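Local structure of metallophosphoesterase TT1561-like domain-containing protein (Aquifex aeolicus, 2YVT) at residues R175-V189 and P213-E226. The protein is of unknown function but belongs to the calcineurin-like metallophosphoesterase superfamily, so it probably hydrolyses phosphate esters with the help of bound metal ions. Sequence-based numbering, arbitrary orientation.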
loop_
_atom_site.group_PDB
_atom_site.type_symbol
_atom_site.label_atom_id
_atom_site.label_comp_id
_atom_site.label_asym_id
_atom_site.label_seq_id
_atom_site.Cartn_x
_atom_site.Cartn_y
_atom_site.Cartn_z
ATOM N N ARG A 175 -1.295 19.704 3.508
ATOM C CA ARG A 175 -0.573 18.739 4.324
ATOM C C ARG A 175 -0.490 17.426 3.543
ATOM O O ARG A 175 -1.498 16.925 3.049
ATOM C CB ARG A 175 -1.265 18.539 5.671
ATOM C CG ARG A 175 -1.338 19.814 6.503
ATOM C CD ARG A 175 -2.297 19.671 7.654
ATOM N NE ARG A 175 -1.841 18.658 8.602
ATOM C CZ ARG A 175 -2.524 18.266 9.672
ATOM N NH1 ARG A 175 -3.706 18.806 9.945
ATOM N NH2 ARG A 175 -2.022 17.329 10.466
ATOM N N LEU A 176 0.715 16.887 3.426
ATOM C CA LEU A 176 0.957 15.767 2.534
ATOM C C LEU A 176 1.018 14.448 3.292
ATOM O O LEU A 176 1.787 14.308 4.247
ATOM C CB LEU A 176 2.260 16.001 1.765
ATOM C CG LEU A 176 2.650 15.031 0.661
ATOM C CD1 LEU A 176 1.544 15.007 -0.373
ATOM C CD2 LEU A 176 3.976 15.456 0.043
ATOM N N VAL A 177 0.206 13.489 2.852
ATOM C CA VAL A 177 0.260 12.121 3.360
ATOM C C VAL A 177 0.634 11.223 2.190
ATOM O O VAL A 177 -0.048 11.228 1.163
ATOM C CB VAL A 177 -1.087 11.666 3.964
ATOM C CG1 VAL A 177 -1.041 10.186 4.378
ATOM C CG2 VAL A 177 -1.469 12.548 5.163
ATOM N N THR A 178 1.727 10.476 2.335
ATOM C CA THR A 178 2.169 9.563 1.271
ATOM C C THR A 178 1.964 8.127 1.724
ATOM O O THR A 178 2.148 7.804 2.898
ATOM C CB THR A 178 3.647 9.778 0.881
ATOM O OG1 THR A 178 4.471 9.630 2.041
ATOM C CG2 THR A 178 3.860 11.183 0.287
ATOM N N ILE A 179 1.542 7.280 0.796
ATOM C CA ILE A 179 1.293 5.877 1.085
ATOM C C ILE A 179 2.065 5.056 0.074
ATOM O O ILE A 179 1.849 5.199 -1.131
ATOM C CB ILE A 179 -0.212 5.524 1.004
ATOM C CG1 ILE A 179 -1.047 6.498 1.850
ATOM C CG2 ILE A 179 -0.449 4.074 1.456
ATOM C CD1 ILE A 179 -2.543 6.372 1.655
ATOM N N PHE A 180 2.975 4.216 0.569
ATOM C CA PHE A 180 3.824 3.385 -0.283
ATOM C C PHE A 180 3.728 1.947 0.171
ATOM O O PHE A 180 3.639 1.682 1.367
ATOM C CB PHE A 180 5.304 3.798 -0.177
ATOM C CG PHE A 180 5.565 5.244 -0.484
ATOM C CD1 PHE A 180 5.306 5.766 -1.747
ATOM C CD2 PHE A 180 6.084 6.079 0.499
ATOM C CE1 PHE A 180 5.551 7.119 -2.022
ATOM C CE2 PHE A 180 6.338 7.421 0.236
ATOM C CZ PHE A 180 6.074 7.941 -1.027
ATOM N N TYR A 181 3.765 1.009 -0.774
ATOM C CA TYR A 181 3.962 -0.380 -0.392
ATOM C C TYR A 181 5.345 -0.546 0.256
ATOM O O TYR A 181 5.492 -1.195 1.288
ATOM C CB TYR A 181 3.809 -1.306 -1.603
ATOM C CG TYR A 181 4.215 -2.726 -1.316
ATOM C CD1 TYR A 181 3.432 -3.544 -0.500
ATOM C CD2 TYR A 181 5.390 -3.258 -1.856
ATOM C CE1 TYR A 181 3.804 -4.864 -0.233
ATOM C CE2 TYR A 181 5.769 -4.577 -1.608
ATOM C CZ TYR A 181 4.976 -5.372 -0.793
ATOM O OH TYR A 181 5.351 -6.663 -0.534
ATOM N N THR A 182 6.355 0.057 -0.364
ATOM C CA THR A 182 7.735 -0.101 0.079
ATOM C C THR A 182 8.086 0.901 1.179
ATOM O O THR A 182 7.884 2.105 1.002
ATOM C CB THR A 182 8.696 0.065 -1.101
ATOM O OG1 THR A 182 8.339 -0.856 -2.124
ATOM C CG2 THR A 182 10.134 -0.202 -0.678
ATOM N N PRO A 183 8.605 0.403 2.320
ATOM C CA PRO A 183 9.036 1.311 3.374
ATOM C C PRO A 183 10.454 1.842 3.152
ATOM O O PRO A 183 11.233 1.238 2.405
ATOM C CB PRO A 183 9.013 0.423 4.626
ATOM C CG PRO A 183 9.368 -0.944 4.114
ATOM C CD PRO A 183 8.792 -1.015 2.700
ATOM N N PRO A 184 10.787 2.958 3.810
ATOM C CA PRO A 184 12.170 3.417 3.799
ATOM C C PRO A 184 13.018 2.581 4.741
ATOM O O PRO A 184 12.482 1.866 5.594
ATOM C CB PRO A 184 12.062 4.830 4.368
ATOM C CG PRO A 184 10.905 4.743 5.324
ATOM C CD PRO A 184 9.925 3.824 4.636
ATOM N N ILE A 185 14.338 2.694 4.600
ATOM C CA ILE A 185 15.271 2.153 5.587
ATOM C C ILE A 185 15.063 2.871 6.923
ATOM O O ILE A 185 15.130 4.099 6.996
ATOM C CB ILE A 185 16.746 2.330 5.132
ATOM C CG1 ILE A 185 16.968 1.809 3.700
ATOM C CG2 ILE A 185 17.703 1.686 6.141
ATOM C CD1 ILE A 185 16.701 0.326 3.493
ATOM N N GLY A 186 14.795 2.098 7.970
ATOM C CA GLY A 186 14.577 2.652 9.297
ATOM C C GLY A 186 14.883 1.634 10.374
ATOM O O GLY A 186 15.105 0.455 10.088
ATOM N N GLU A 187 14.888 2.086 11.620
ATOM C CA GLU A 187 15.178 1.189 12.739
ATOM C C GLU A 187 14.119 0.094 12.873
ATOM O O GLU A 187 14.438 -1.064 13.183
ATOM C CB GLU A 187 15.287 1.993 14.034
ATOM C CG GLU A 187 15.727 1.171 15.239
ATOM C CD GLU A 187 15.967 2.004 16.480
ATOM O OE1 GLU A 187 15.839 3.246 16.419
ATOM O OE2 GLU A 187 16.295 1.405 17.534
ATOM N N PHE A 188 12.862 0.466 12.624
ATOM C CA PHE A 188 11.727 -0.420 12.852
ATOM C C PHE A 188 10.870 -0.610 11.610
ATOM O O PHE A 188 10.336 -1.696 11.372
ATOM C CB PHE A 188 10.841 0.137 13.971
ATOM C CG PHE A 188 11.564 0.347 15.277
ATOM C CD1 PHE A 188 11.946 -0.738 16.052
ATOM C CD2 PHE A 188 11.851 1.630 15.725
ATOM C CE1 PHE A 188 12.620 -0.547 17.260
ATOM C CE2 PHE A 188 12.521 1.831 16.941
ATOM C CZ PHE A 188 12.902 0.740 17.697
ATOM N N VAL A 189 10.725 0.454 10.828
ATOM C CA VAL A 189 9.696 0.470 9.787
ATOM C C VAL A 189 9.974 -0.446 8.593
ATOM O O VAL A 189 9.080 -0.684 7.782
ATOM C CB VAL A 189 9.353 1.908 9.310
ATOM C CG1 VAL A 189 8.762 2.720 10.462
ATOM C CG2 VAL A 189 10.579 2.594 8.698
ATOM N N PRO A 213 6.981 14.788 3.134
ATOM C CA PRO A 213 5.591 14.652 3.549
ATOM C C PRO A 213 5.462 14.702 5.067
ATOM O O PRO A 213 6.426 14.434 5.785
ATOM C CB PRO A 213 5.202 13.258 3.042
ATOM C CG PRO A 213 6.484 12.508 2.949
ATOM C CD PRO A 213 7.560 13.511 2.670
ATOM N N GLU A 214 4.277 15.051 5.552
ATOM C CA GLU A 214 4.042 15.056 7.000
ATOM C C GLU A 214 4.050 13.636 7.561
ATOM O O GLU A 214 4.628 13.374 8.615
ATOM C CB GLU A 214 2.704 15.705 7.312
ATOM C CG GLU A 214 2.504 16.005 8.785
ATOM C CD GLU A 214 1.189 16.691 9.056
ATOM O OE1 GLU A 214 0.788 17.546 8.245
ATOM O OE2 GLU A 214 0.550 16.372 10.073
ATOM N N VAL A 215 3.395 12.732 6.839
ATOM C CA VAL A 215 3.226 11.347 7.273
ATOM C C VAL A 215 3.430 10.437 6.067
ATOM O O VAL A 215 3.040 10.772 4.939
ATOM C CB VAL A 215 1.810 11.106 7.866
ATOM C CG1 VAL A 215 1.603 9.638 8.261
ATOM C CG2 VAL A 215 1.552 12.025 9.060
ATOM N N ALA A 216 4.072 9.302 6.304
ATOM C CA ALA A 216 4.148 8.250 5.302
ATOM C C ALA A 216 3.637 6.950 5.912
ATOM O O ALA A 216 4.080 6.551 6.987
ATOM C CB ALA A 216 5.578 8.088 4.784
ATOM N N ILE A 217 2.688 6.315 5.232
ATOM C CA ILE A 217 2.157 5.018 5.657
ATOM C C ILE A 217 2.728 3.977 4.699
ATOM O O ILE A 217 2.649 4.141 3.491
ATOM C CB ILE A 217 0.611 5.005 5.634
ATOM C CG1 ILE A 217 0.056 6.066 6.600
ATOM C CG2 ILE A 217 0.086 3.605 5.966
ATOM C CD1 ILE A 217 -1.429 6.365 6.432
ATOM N N VAL A 218 3.341 2.928 5.242
ATOM C CA VAL A 218 4.142 2.012 4.422
ATOM C C VAL A 218 3.841 0.544 4.726
ATOM O O VAL A 218 3.275 0.231 5.775
ATOM C CB VAL A 218 5.670 2.314 4.546
ATOM C CG1 VAL A 218 6.000 3.740 4.009
ATOM C CG2 VAL A 218 6.139 2.153 5.990
ATOM N N GLY A 219 4.233 -0.348 3.814
ATOM C CA GLY A 219 3.876 -1.767 3.911
ATOM C C GLY A 219 5.044 -2.741 3.820
ATOM O O GLY A 219 6.041 -2.605 4.533
ATOM N N HIS A 220 4.917 -3.727 2.931
ATOM C CA HIS A 220 5.948 -4.756 2.742
ATOM C C HIS A 220 6.349 -5.334 4.110
ATOM O O HIS A 220 5.469 -5.678 4.908
ATOM C CB HIS A 220 7.129 -4.194 1.920
ATOM C CG HIS A 220 8.061 -5.232 1.370
ATOM N ND1 HIS A 220 7.707 -6.553 1.177
ATOM C CD2 HIS A 220 9.339 -5.122 0.939
ATOM C CE1 HIS A 220 8.734 -7.211 0.661
ATOM N NE2 HIS A 220 9.734 -6.361 0.499
ATOM N N VAL A 221 7.647 -5.408 4.397
ATOM C CA VAL A 221 8.128 -5.926 5.673
ATOM C C VAL A 221 8.431 -4.782 6.632
ATOM O O VAL A 221 9.090 -3.802 6.258
ATOM C CB VAL A 221 9.394 -6.803 5.468
ATOM C CG1 VAL A 221 10.082 -7.107 6.805
ATOM C CG2 VAL A 221 9.022 -8.081 4.739
ATOM N N GLY A 222 7.936 -4.901 7.862
ATOM C CA GLY A 222 8.239 -3.934 8.912
ATOM C C GLY A 222 7.067 -3.678 9.839
ATOM O O GLY A 222 5.928 -4.073 9.557
ATOM N N LYS A 223 7.355 -3.012 10.953
ATOM C CA LYS A 223 6.337 -2.639 11.934
ATOM C C LYS A 223 6.916 -1.592 12.853
ATOM O O LYS A 223 7.966 -1.803 13.464
ATOM C CB LYS A 223 5.878 -3.837 12.775
ATOM C CG LYS A 223 4.831 -3.460 13.838
ATOM C CD LYS A 223 4.373 -4.667 14.640
ATOM C CE LYS A 223 5.512 -5.280 15.443
ATOM N NZ LYS A 223 5.932 -4.437 16.601
ATOM N N GLY A 224 6.219 -0.470 12.973
ATOM C CA GLY A 224 6.652 0.562 13.900
ATOM C C GLY A 224 6.312 1.940 13.412
ATOM O O GLY A 224 5.629 2.109 12.402
ATOM N N HIS A 225 6.787 2.928 14.155
ATOM C CA HIS A 225 6.693 4.309 13.720
ATOM C C HIS A 225 7.952 5.032 14.161
ATOM O O HIS A 225 8.495 4.772 15.249
ATOM C CB HIS A 225 5.418 4.985 14.239
ATOM C CG HIS A 225 5.391 5.173 15.720
ATOM N ND1 HIS A 225 5.030 4.171 16.593
ATOM C CD2 HIS A 225 5.698 6.247 16.487
ATOM C CE1 HIS A 225 5.105 4.620 17.834
ATOM N NE2 HIS A 225 5.514 5.875 17.796
ATOM N N GLU A 226 8.430 5.914 13.293
ATOM C CA GLU A 226 9.657 6.654 13.558
ATOM C C GLU A 226 9.791 7.804 12.582
ATOM O O GLU A 226 9.120 7.830 11.539
ATOM C CB GLU A 226 10.882 5.735 13.442
ATOM C CG GLU A 226 11.147 5.194 12.038
ATOM C CD GLU A 226 12.195 4.105 12.044
ATOM O OE1 GLU A 226 13.397 4.441 12.167
ATOM O OE2 GLU A 226 11.817 2.918 11.943
HETATM O O HOH W 1 14.321 5.180 15.052
#
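His-220 CB lies over one face of the Tyr-181 ring, a CH-pi contact 3.9 Å from the centroid. This pair sits just past the C-terminal ends of parallel strands 175-180 and 215-218, the two strands of a beta-alpha-beta unit through helix 202-211. The imidazole continues obliquely past the phenol, with the two planes at 33°. With chi1 at 171°, the Tyr-181 ring is turned away from its own backbone N and comes to lie against His-220 CB. The Tyr-181 hydroxyl hydrogen-bonds to Lys-98 NZ. Glu-187 CG covers one face of the Phe-188 ring, and the Glu-226 carboxylate meets that ring obliquely, planes 57° apart. At the edge of the Arg-175 guanidinium, nearly coplanar with it, sits the Glu-214 carboxylate. NE donates to OE1 and NH2 to OE2, both on syn lone pairs, in a side-on salt bridge; NH1 pairs with Glu-133.

Between the strands, Thr-178 N donates to Val-215 O, and Thr-178 O accepts from Ile-217 N (2.8 Å). Val-177, Ile-179, Val-215 and Ile-217 share one face. On the other, Val-218 CG1 meets the Phe-180 ring edge. Pro-183 CB packs on Val-218 CG2 at 3.6 Å.

From strand 224-228, past the parallel pair, Glu-226 reaches into the 186-189 turn. Gly-222 and Gly-224 pass close by; a CB on either would clash with the turn. Glu-226 OE1 accepts from Glu-187 N (2.8 Å). Glu-226 OE2 takes Phe-188 N at 2.8 Å. It also takes Val-189 N, nearly in line with its C-O bond. A lysine in place of Glu-226 would probably leave these three amides without their acceptor and let the turn shift. One water donates to both Glu-187 OE1 and Glu-226 OE1.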